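Endo-1,3-beta-glucanase (Streptomyces sioyaensis, PDB 3DGT) hydrolyses internal 1,3-beta-glucosidic linkages of 1,3-beta-glucans through this family 16 glycoside hydrolase catalytic domain of a longer protein. Local coordinates at residues T36-G41 with A128-N133; W45-V50 with G118-F123; S202-R207 with A226-A231. All coordinates share one frame; numbering follows the deposited sequence.

Overall arrangement
The three contacts show how chemistry follows place in a beta-rich fold. Interactions 1 and 2 draw on the same two parts of the chain: the long loop between strands 30-32 and 52-53, and strand 119-127 with the loop that follows it. They touch each other where Trp45 packs on Tyr38. Interaction 1 is buried and purely aromatic across its segments, whereas interaction 2 is only partly buried and sets a threonine methyl against an indole. Interaction 3, about 23 Å from interaction 1 and 26 Å from interaction 2 between centres, is buried again but joins strand 205-210 to helix 225-232, and it alone carries a hydrogen bond between its segments.

Interaction 1. Residues T36-G41 with A128-N133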
loop_
_atom_site.group_PDB
_atom_site.type_symbol
_atom_site.label_atom_id
_atom_site.label_comp_id
_atom_site.label_asym_id
_atom_site.label_seq_id
_atom_site.Cartn_x
_atom_site.Cartn_y
_atom_site.Cartn_z
ATOM N N THR A 36 17.252 2.167 5.035
ATOM C CA THR A 36 16.535 3.426 5.132
ATOM C C THR A 36 16.244 4.054 3.769
ATOM O O THR A 36 15.734 5.174 3.706
ATOM C CB THR A 36 17.326 4.440 5.990
ATOM O OG1 THR A 36 18.606 4.656 5.387
ATOM C CG2 THR A 36 17.526 3.923 7.435
ATOM N N SER A 37 16.565 3.349 2.686
ATOM C CA SER A 37 16.282 3.849 1.341
ATOM C C SER A 37 16.454 2.756 0.306
ATOM O O SER A 37 17.101 1.736 0.560
ATOM C CB SER A 37 17.226 4.998 0.991
ATOM O OG SER A 37 18.547 4.516 0.750
ATOM N N TYR A 38 15.896 2.994 -0.879
ATOM C CA TYR A 38 16.280 2.212 -2.035
ATOM C C TYR A 38 17.768 2.429 -2.276
ATOM O O TYR A 38 18.314 3.448 -1.838
ATOM C CB TYR A 38 15.522 2.683 -3.265
ATOM C CG TYR A 38 14.065 2.297 -3.294
ATOM C CD1 TYR A 38 13.682 0.979 -3.516
ATOM C CD2 TYR A 38 13.065 3.262 -3.132
ATOM C CE1 TYR A 38 12.343 0.628 -3.551
ATOM C CE2 TYR A 38 11.728 2.918 -3.159
ATOM C CZ TYR A 38 11.373 1.605 -3.388
ATOM O OH TYR A 38 10.045 1.259 -3.426
ATOM N N PRO A 39 18.427 1.495 -2.982
ATOM C CA PRO A 39 19.834 1.687 -3.318
ATOM C C PRO A 39 19.945 2.819 -4.329
ATOM O O PRO A 39 19.657 2.629 -5.502
ATOM C CB PRO A 39 20.234 0.347 -3.943
ATOM C CG PRO A 39 18.970 -0.256 -4.419
ATOM C CD PRO A 39 17.901 0.211 -3.492
ATOM N N GLY A 40 20.316 4.006 -3.857
ATOM C CA GLY A 40 20.365 5.178 -4.725
ATOM C C GLY A 40 19.049 5.937 -4.763
ATOM O O GLY A 40 18.839 6.771 -5.652
ATOM N N GLY A 41 18.158 5.652 -3.809
ATOM C CA GLY A 41 16.900 6.396 -3.686
ATOM C C GLY A 41 16.944 7.482 -2.619
ATOM O O GLY A 41 17.976 7.680 -1.966
ATOM N N ALA A 128 5.836 0.914 -12.814
ATOM C CA ALA A 128 7.010 0.085 -13.103
ATOM C C ALA A 128 8.308 0.870 -13.393
ATOM O O ALA A 128 9.374 0.455 -12.924
ATOM C CB ALA A 128 6.702 -0.896 -14.235
ATOM N N PRO A 129 8.239 1.980 -14.168
ATOM C CA PRO A 129 9.500 2.708 -14.412
ATOM C C PRO A 129 10.213 3.253 -13.180
ATOM O O PRO A 129 11.377 3.648 -13.292
ATOM C CB PRO A 129 9.080 3.844 -15.359
ATOM C CG PRO A 129 7.848 3.284 -16.058
ATOM C CD PRO A 129 7.127 2.564 -14.944
ATOM N N PHE A 130 9.550 3.279 -12.023
ATOM C CA PHE A 130 10.217 3.702 -10.788
ATOM C C PHE A 130 11.308 2.712 -10.377
ATOM O O PHE A 130 12.359 3.111 -9.849
ATOM C CB PHE A 130 9.188 3.858 -9.661
ATOM C CG PHE A 130 9.753 4.414 -8.374
ATOM C CD1 PHE A 130 10.269 3.573 -7.393
ATOM C CD2 PHE A 130 9.732 5.780 -8.132
ATOM C CE1 PHE A 130 10.776 4.090 -6.198
ATOM C CE2 PHE A 130 10.236 6.305 -6.932
ATOM C CZ PHE A 130 10.749 5.454 -5.965
ATOM N N ARG A 131 11.069 1.426 -10.603
ATOM C CA ARG A 131 12.019 0.414 -10.148
ATOM C C ARG A 131 13.342 0.542 -10.890
ATOM O O ARG A 131 13.373 0.579 -12.121
ATOM C CB ARG A 131 11.447 -0.991 -10.321
ATOM C CG ARG A 131 12.399 -2.101 -9.871
ATOM C CD ARG A 131 11.683 -3.428 -9.711
ATOM N NE ARG A 131 10.792 -3.441 -8.559
ATOM C CZ ARG A 131 10.000 -4.461 -8.234
ATOM N NH1 ARG A 131 9.969 -5.560 -8.977
ATOM N NH2 ARG A 131 9.234 -4.366 -7.165
ATOM N N GLY A 132 14.430 0.619 -10.130
ATOM C CA GLY A 132 15.750 0.807 -10.728
ATOM C C GLY A 132 16.010 2.222 -11.201
ATOM O O GLY A 132 16.977 2.476 -11.911
ATOM N N ASN A 133 15.137 3.143 -10.811
ATOM C CA ASN A 133 15.247 4.548 -11.199
ATOM C C ASN A 133 15.131 5.394 -9.930
ATOM O O ASN A 133 16.083 6.070 -9.525
ATOM C CB ASN A 133 14.141 4.866 -12.213
ATOM C CG ASN A 133 14.144 6.317 -12.677
ATOM O OD1 ASN A 133 14.143 7.250 -11.870
ATOM N ND2 ASN A 133 14.107 6.507 -13.996
#
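Tyr38 and Phe130 make this contact almost by themselves, two buried rings reaching out of separate loops. They form an offset edge-to-face pair, with Phe130 presenting its edge toward the face of Tyr38; the planes stand at 66° and the centroids lie 5.4 Å apart. The touch is concentrated on one corner of the phenylalanine: Phe130 CE1 comes to 3.4 Å from Tyr38 CE2, and the neighbouring Phe130 CZ is 3.9 Å from the same carbon. Phe130 reaches so far because its CG is anti to the backbone N (chi1 -175°), which carries the ring out from the short 3-10 segment 128-130 to meet the tyrosine side chain at about a right angle.

The polar end of Tyr38 is fixed as well. Its OH is hydrogen-bonded to Glu86 and Arg84, while the other carboxylate oxygen of Glu86 forms a salt bridge with Arg131, linking the two loops through a third residue. Tyr134 stacks on the tyrosine ring, further restricting its rotation. A leucine in place of Tyr38 would probably leave Glu86 and Arg84 without their hydroxyl partner and the edge of Phe130 without an aromatic face to meet.

The backbone bearing Tyr38 is also secured. Tyr38 O accepts from Ser37 OG at 2.8 Å and from Gly41 N at 3.0 Å, the two donors arriving from opposite faces of the carbonyl plane. The second bond closes a type II beta turn from Tyr38 to Gly41, with Pro39 and Gly40 at its corners; the positive phi of Gly40 is the conformation expected at the third position of such a turn. A Pro-Gly type II turn thus adjoins an offset edge-to-face aromatic pair, joining two connecting loops of the beta-sandwich fold known from glycoside hydrolase family 16.

Interaction 2. Residues W45-V50 with G118-F123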
loop_
_atom_site.group_PDB
_atom_site.type_symbol
_atom_site.label_atom_id
_atom_site.label_comp_id
_atom_site.label_asym_id
_atom_site.label_seq_id
_atom_site.Cartn_x
_atom_site.Cartn_y
_atom_site.Cartn_z
ATOM N N TRP A 45 13.349 6.765 2.936
ATOM C CA TRP A 45 12.197 6.344 2.124
ATOM C C TRP A 45 11.373 7.520 1.620
ATOM O O TRP A 45 10.196 7.380 1.280
ATOM C CB TRP A 45 11.336 5.319 2.881
ATOM C CG TRP A 45 12.126 4.073 3.187
ATOM C CD1 TRP A 45 12.623 3.694 4.400
ATOM C CD2 TRP A 45 12.540 3.074 2.245
ATOM N NE1 TRP A 45 13.323 2.515 4.274
ATOM C CE2 TRP A 45 13.292 2.113 2.963
ATOM C CE3 TRP A 45 12.349 2.900 0.865
ATOM C CZ2 TRP A 45 13.831 0.976 2.353
ATOM C CZ3 TRP A 45 12.905 1.784 0.251
ATOM C CH2 TRP A 45 13.648 0.836 1.000
ATOM N N GLY A 46 12.011 8.688 1.570
ATOM C CA GLY A 46 11.378 9.905 1.079
ATOM C C GLY A 46 10.380 10.580 1.992
ATOM O O GLY A 46 9.786 11.588 1.605
ATOM N N THR A 47 10.191 10.058 3.206
ATOM C CA THR A 47 9.104 10.526 4.078
ATOM C C THR A 47 9.557 11.039 5.439
ATOM O O THR A 47 8.737 11.511 6.225
ATOM C CB THR A 47 8.141 9.387 4.416
ATOM O OG1 THR A 47 8.854 8.415 5.187
ATOM C CG2 THR A 47 7.577 8.734 3.173
ATOM N N GLY A 48 10.842 10.878 5.744
ATOM C CA GLY A 48 11.351 11.182 7.085
ATOM C C GLY A 48 11.092 10.095 8.116
ATOM O O GLY A 48 11.421 10.271 9.298
ATOM N N GLU A 49 10.513 8.972 7.692
ATOM C CA GLU A 49 10.274 7.861 8.612
ATOM C C GLU A 49 11.587 7.360 9.209
ATOM O O GLU A 49 12.657 7.478 8.591
ATOM C CB GLU A 49 9.519 6.723 7.927
ATOM C CG GLU A 49 10.264 6.038 6.795
ATOM C CD GLU A 49 9.329 5.250 5.905
ATOM O OE1 GLU A 49 8.471 5.876 5.262
ATOM O OE2 GLU A 49 9.446 4.002 5.847
ATOM N N VAL A 50 11.502 6.810 10.420
ATOM C CA VAL A 50 12.710 6.579 11.223
ATOM C C VAL A 50 13.207 5.131 11.318
ATOM O O VAL A 50 14.279 4.874 11.857
ATOM C CB VAL A 50 12.568 7.153 12.654
ATOM C CG1 VAL A 50 12.243 8.653 12.609
ATOM C CG2 VAL A 50 11.514 6.386 13.451
ATOM N N GLY A 118 2.823 7.218 15.293
ATOM C CA GLY A 118 3.873 6.920 14.322
ATOM C C GLY A 118 3.593 5.748 13.391
ATOM O O GLY A 118 4.209 5.649 12.334
ATOM N N TYR A 119 2.669 4.867 13.770
ATOM C CA TYR A 119 2.349 3.693 12.944
ATOM C C TYR A 119 1.753 4.121 11.611
ATOM O O TYR A 119 0.713 4.784 11.578
ATOM C CB TYR A 119 1.351 2.770 13.648
ATOM C CG TYR A 119 1.968 1.688 14.507
ATOM C CD1 TYR A 119 2.390 1.953 15.811
ATOM C CD2 TYR A 119 2.072 0.385 14.033
ATOM C CE1 TYR A 119 2.939 0.939 16.607
ATOM C CE2 TYR A 119 2.610 -0.634 14.818
ATOM C CZ TYR A 119 3.044 -0.345 16.091
ATOM O OH TYR A 119 3.573 -1.352 16.861
ATOM N N TRP A 120 2.399 3.716 10.523
ATOM C CA TRP A 120 1.953 4.075 9.177
ATOM C C TRP A 120 1.924 2.854 8.251
ATOM O O TRP A 120 2.809 2.672 7.428
ATOM C CB TRP A 120 2.868 5.184 8.638
ATOM C CG TRP A 120 2.572 5.757 7.266
ATOM C CD1 TRP A 120 1.499 5.493 6.448
ATOM C CD2 TRP A 120 3.342 6.758 6.598
ATOM N NE1 TRP A 120 1.589 6.245 5.294
ATOM C CE2 TRP A 120 2.713 7.028 5.365
ATOM C CE3 TRP A 120 4.531 7.431 6.909
ATOM C CZ2 TRP A 120 3.217 7.965 4.461
ATOM C CZ3 TRP A 120 5.029 8.354 6.012
ATOM C CH2 TRP A 120 4.375 8.616 4.802
ATOM N N PRO A 121 0.893 2.007 8.391
ATOM C CA PRO A 121 0.723 0.888 7.468
ATOM C C PRO A 121 0.297 1.367 6.082
ATOM O O PRO A 121 -0.364 2.409 5.945
ATOM C CB PRO A 121 -0.403 0.075 8.115
ATOM C CG PRO A 121 -1.221 1.110 8.836
ATOM C CD PRO A 121 -0.188 2.056 9.397
ATOM N N ALA A 122 0.666 0.607 5.062
ATOM C CA ALA A 122 0.317 0.964 3.685
ATOM C C ALA A 122 0.274 -0.254 2.777
ATOM O O ALA A 122 1.035 -1.219 2.949
ATOM C CB ALA A 122 1.269 2.014 3.133
ATOM N N PHE A 123 -0.634 -0.185 1.807
ATOM C CA PHE A 123 -0.776 -1.172 0.736
ATOM C C PHE A 123 -0.982 -0.342 -0.507
ATOM O O PHE A 123 -1.955 0.391 -0.626
ATOM C CB PHE A 123 -1.994 -2.061 1.019
ATOM C CG PHE A 123 -2.549 -2.784 -0.188
ATOM C CD1 PHE A 123 -1.737 -3.579 -0.993
ATOM C CD2 PHE A 123 -3.906 -2.713 -0.476
ATOM C CE1 PHE A 123 -2.263 -4.261 -2.091
ATOM C CE2 PHE A 123 -4.442 -3.400 -1.563
ATOM C CZ PHE A 123 -3.621 -4.167 -2.372
#
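Thr47 and Trp120 advance on each other from opposite directions, the threonine from a glycine-rich loop and the indole from strand 119-127. The meeting is confined to the far end of the six-membered ring. Thr47 CG2 lies 3.6 Å from Trp120 CH2, and Thr47 CB is equally close, 3.6 Å, to Trp120 CZ3. The methyl CG2 approaches the ring obliquely, in plain van der Waals packing. With CG swung anti to the main-chain nitrogen (chi1 -178°) and the indole turned by a chi2 of 6°, the benzene end of Trp120 points to the loop.

The threonine's other branch serves the loop itself. With Thr47 OG1 between the backbone N and the carbonyl carbon (chi1 65°), the hydroxyl faces along its own chain and makes two bonds there. It donates to Glu49 OE1 at 2.6 Å, meeting the lone pair of that oxygen turned away from the other carboxylate oxygen, and it accepts from Glu49 N at 3.1 Å. One hydroxyl therefore ties both the backbone and the side chain of Glu49, fixing the carboxylate beside the indole, where Glu49 OE1 lies 4.3 Å from Trp120 CZ3. The close approach of Glu51 to the second oxygen of Glu49 may raise the tendency of this pair to share a proton.

At the other end of the indole, Trp120 NE1 is hydrogen-bonded to Glu147. Phe248 also meets the ring, in an edge-to-face pair. Glu147 falls within the E-x-D-x-x-E sequence signature of family 16, so this tryptophan probably lies near the substrate cleft, as that signature does in relatives. The loop side of the contact is an ST turn whose threonine rests its methyl against a strand-borne tryptophan of the beta-sandwich.

Interaction 3. Residues S202-R207 with A226-A231; sequences SPEAIR and ATWTNA. Unlike the reference sequence in segment 226-231: Ala226 (reference Val).
The polar part of the contact is a single hydrogen bond, from Trp228 NE1 to Glu204 OE1 at 2.8 Å. It is nearly straight, with an N-H...O angle of 167°, and the acceptor sits at the indole edge, almost exactly in the ring plane. On the glutamate side the donor arrives on the anti side of OE1, 20° out of the carboxylate plane. The two flat groups are strongly turned, their planes 65° apart. Glu204 attains this position with its chain extended beyond CG, lifting the carboxylate from the loop just before strand 205-210 toward the helix. Its second oxygen, OE2, forms a salt bridge with Arg199, so the carboxylate is gripped at both ends and its rotation is limited.

Apolar packing makes up the rest. Glu204 CB lies 3.8 Å from Trp228 CZ2, so the glutamate contributes its aliphatic root as well as its acid group. Two residues along the chain, Ile206 directs its terminal methyl at the same indole, with CD1 3.8 Å from Trp228 CH2. Ile206 also packs on Met195 and Trp197 of strand 191-198, while Met159 of strand 155-160 packs on Trp228. Within this contact Trp228 is the helix's share of the packing, and Ala231 of the same helix also touches Met159.

Chemically, the contact divides the indole by polarity: the N-H of this buried residue is satisfied by a carboxylate, while the benzene end rests on hydrocarbon. The carboxylate is probably kept ionised by Arg199, which would make it a stronger acceptor for the indole N-H while fixing it in place.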
loop_
_atom_site.group_PDB
_atom_site.type_symbol
_atom_site.label_atom_id
_atom_site.label_comp_id
_atom_site.label_asym_id
_atom_site.label_seq_id
_atom_site.Cartn_x
_atom_site.Cartn_y
_atom_site.Cartn_z
ATOM N N SER A 202 -14.592 6.107 -21.351
ATOM C CA SER A 202 -13.920 7.389 -21.487
ATOM C C SER A 202 -14.739 8.442 -20.745
ATOM O O SER A 202 -15.924 8.616 -21.037
ATOM C CB SER A 202 -13.769 7.776 -22.961
ATOM O OG SER A 202 -13.171 9.059 -23.076
ATOM N N PRO A 203 -14.128 9.149 -19.775
ATOM C CA PRO A 203 -12.721 9.050 -19.381
ATOM C C PRO A 203 -12.433 7.800 -18.551
ATOM O O PRO A 203 -13.306 7.310 -17.823
ATOM C CB PRO A 203 -12.509 10.312 -18.540
ATOM C CG PRO A 203 -13.844 10.562 -17.909
ATOM C CD PRO A 203 -14.858 10.144 -18.962
ATOM N N GLU A 204 -11.206 7.304 -18.667
ATOM C CA GLU A 204 -10.752 6.180 -17.853
ATOM C C GLU A 204 -10.852 6.559 -16.385
ATOM O O GLU A 204 -10.749 7.736 -16.034
ATOM C CB GLU A 204 -9.318 5.791 -18.220
ATOM C CG GLU A 204 -9.201 5.126 -19.586
ATOM C CD GLU A 204 -7.805 4.588 -19.866
ATOM O OE1 GLU A 204 -6.839 5.057 -19.234
ATOM O OE2 GLU A 204 -7.667 3.703 -20.739
ATOM N N ALA A 205 -11.078 5.565 -15.537
ATOM C CA ALA A 205 -11.280 5.831 -14.116
ATOM C C ALA A 205 -10.566 4.829 -13.241
ATOM O O ALA A 205 -10.370 3.673 -13.620
ATOM C CB ALA A 205 -12.765 5.841 -13.782
ATOM N N ILE A 206 -10.186 5.300 -12.065
ATOM C CA ILE A 206 -9.647 4.449 -11.013
ATOM C C ILE A 206 -10.543 4.641 -9.783
ATOM O O ILE A 206 -10.819 5.777 -9.377
ATOM C CB ILE A 206 -8.155 4.764 -10.755
ATOM C CG1 ILE A 206 -7.339 4.281 -11.968
ATOM C CG2 ILE A 206 -7.671 4.133 -9.428
ATOM C CD1 ILE A 206 -5.885 4.748 -12.006
ATOM N N ARG A 207 -11.050 3.539 -9.227
ATOM C CA ARG A 207 -11.938 3.620 -8.067
ATOM C C ARG A 207 -11.362 2.859 -6.895
ATOM O O ARG A 207 -10.972 1.699 -7.036
ATOM C CB ARG A 207 -13.367 3.126 -8.367
ATOM C CG ARG A 207 -13.501 1.776 -9.044
ATOM C CD ARG A 207 -14.900 1.576 -9.639
ATOM N NE ARG A 207 -15.252 2.671 -10.535
ATOM C CZ ARG A 207 -15.288 2.602 -11.866
ATOM N NH1 ARG A 207 -15.036 1.469 -12.505
ATOM N NH2 ARG A 207 -15.593 3.683 -12.558
ATOM N N ALA A 226 -0.813 13.801 -21.288
ATOM C CA ALA A 226 0.560 13.404 -20.958
ATOM C C ALA A 226 0.700 12.963 -19.501
ATOM O O ALA A 226 1.353 11.954 -19.218
ATOM C CB ALA A 226 1.548 14.526 -21.286
ATOM N N THR A 227 0.096 13.713 -18.582
ATOM C CA THR A 227 0.158 13.389 -17.152
ATOM C C THR A 227 -0.479 12.017 -16.870
ATOM O O THR A 227 0.083 11.195 -16.132
ATOM C CB THR A 227 -0.488 14.505 -16.307
ATOM O OG1 THR A 227 0.243 15.723 -16.509
ATOM C CG2 THR A 227 -0.454 14.175 -14.822
ATOM N N TRP A 228 -1.629 11.755 -17.488
ATOM C CA TRP A 228 -2.321 10.475 -17.303
ATOM C C TRP A 228 -1.517 9.326 -17.892
ATOM O O TRP A 228 -1.390 8.272 -17.271
ATOM C CB TRP A 228 -3.736 10.536 -17.893
ATOM C CG TRP A 228 -4.556 9.271 -17.703
ATOM C CD1 TRP A 228 -4.840 8.332 -18.654
ATOM C CD2 TRP A 228 -5.186 8.816 -16.492
ATOM N NE1 TRP A 228 -5.611 7.326 -18.119
ATOM C CE2 TRP A 228 -5.840 7.598 -16.794
ATOM C CE3 TRP A 228 -5.272 9.325 -15.188
ATOM C CZ2 TRP A 228 -6.563 6.875 -15.829
ATOM C CZ3 TRP A 228 -6.000 8.608 -14.232
ATOM C CH2 TRP A 228 -6.633 7.400 -14.563
ATOM N N THR A 229 -0.973 9.547 -19.084
ATOM C CA THR A 229 -0.115 8.583 -19.779
ATOM C C THR A 229 1.109 8.234 -18.932
ATOM O O THR A 229 1.446 7.058 -18.760
ATOM C CB THR A 229 0.343 9.163 -21.155
ATOM O OG1 THR A 229 -0.803 9.394 -21.981
ATOM C CG2 THR A 229 1.306 8.222 -21.865
ATOM N N ASN A 230 1.787 9.262 -18.432
ATOM C CA ASN A 230 2.982 9.072 -17.618
ATOM C C ASN A 230 2.663 8.287 -16.352
ATOM O O ASN A 230 3.464 7.464 -15.908
ATOM C CB ASN A 230 3.604 10.422 -17.258
ATOM C CG ASN A 230 4.220 11.122 -18.454
ATOM O OD1 ASN A 230 4.470 10.506 -19.488
ATOM N ND2 ASN A 230 4.456 12.420 -18.321
ATOM N N ALA A 231 1.489 8.555 -15.783
ATOM C CA ALA A 231 1.093 7.939 -14.528
ATOM C C ALA A 231 0.529 6.535 -14.686
ATOM O O ALA A 231 0.589 5.755 -13.735
ATOM C CB ALA A 231 0.103 8.827 -13.776
#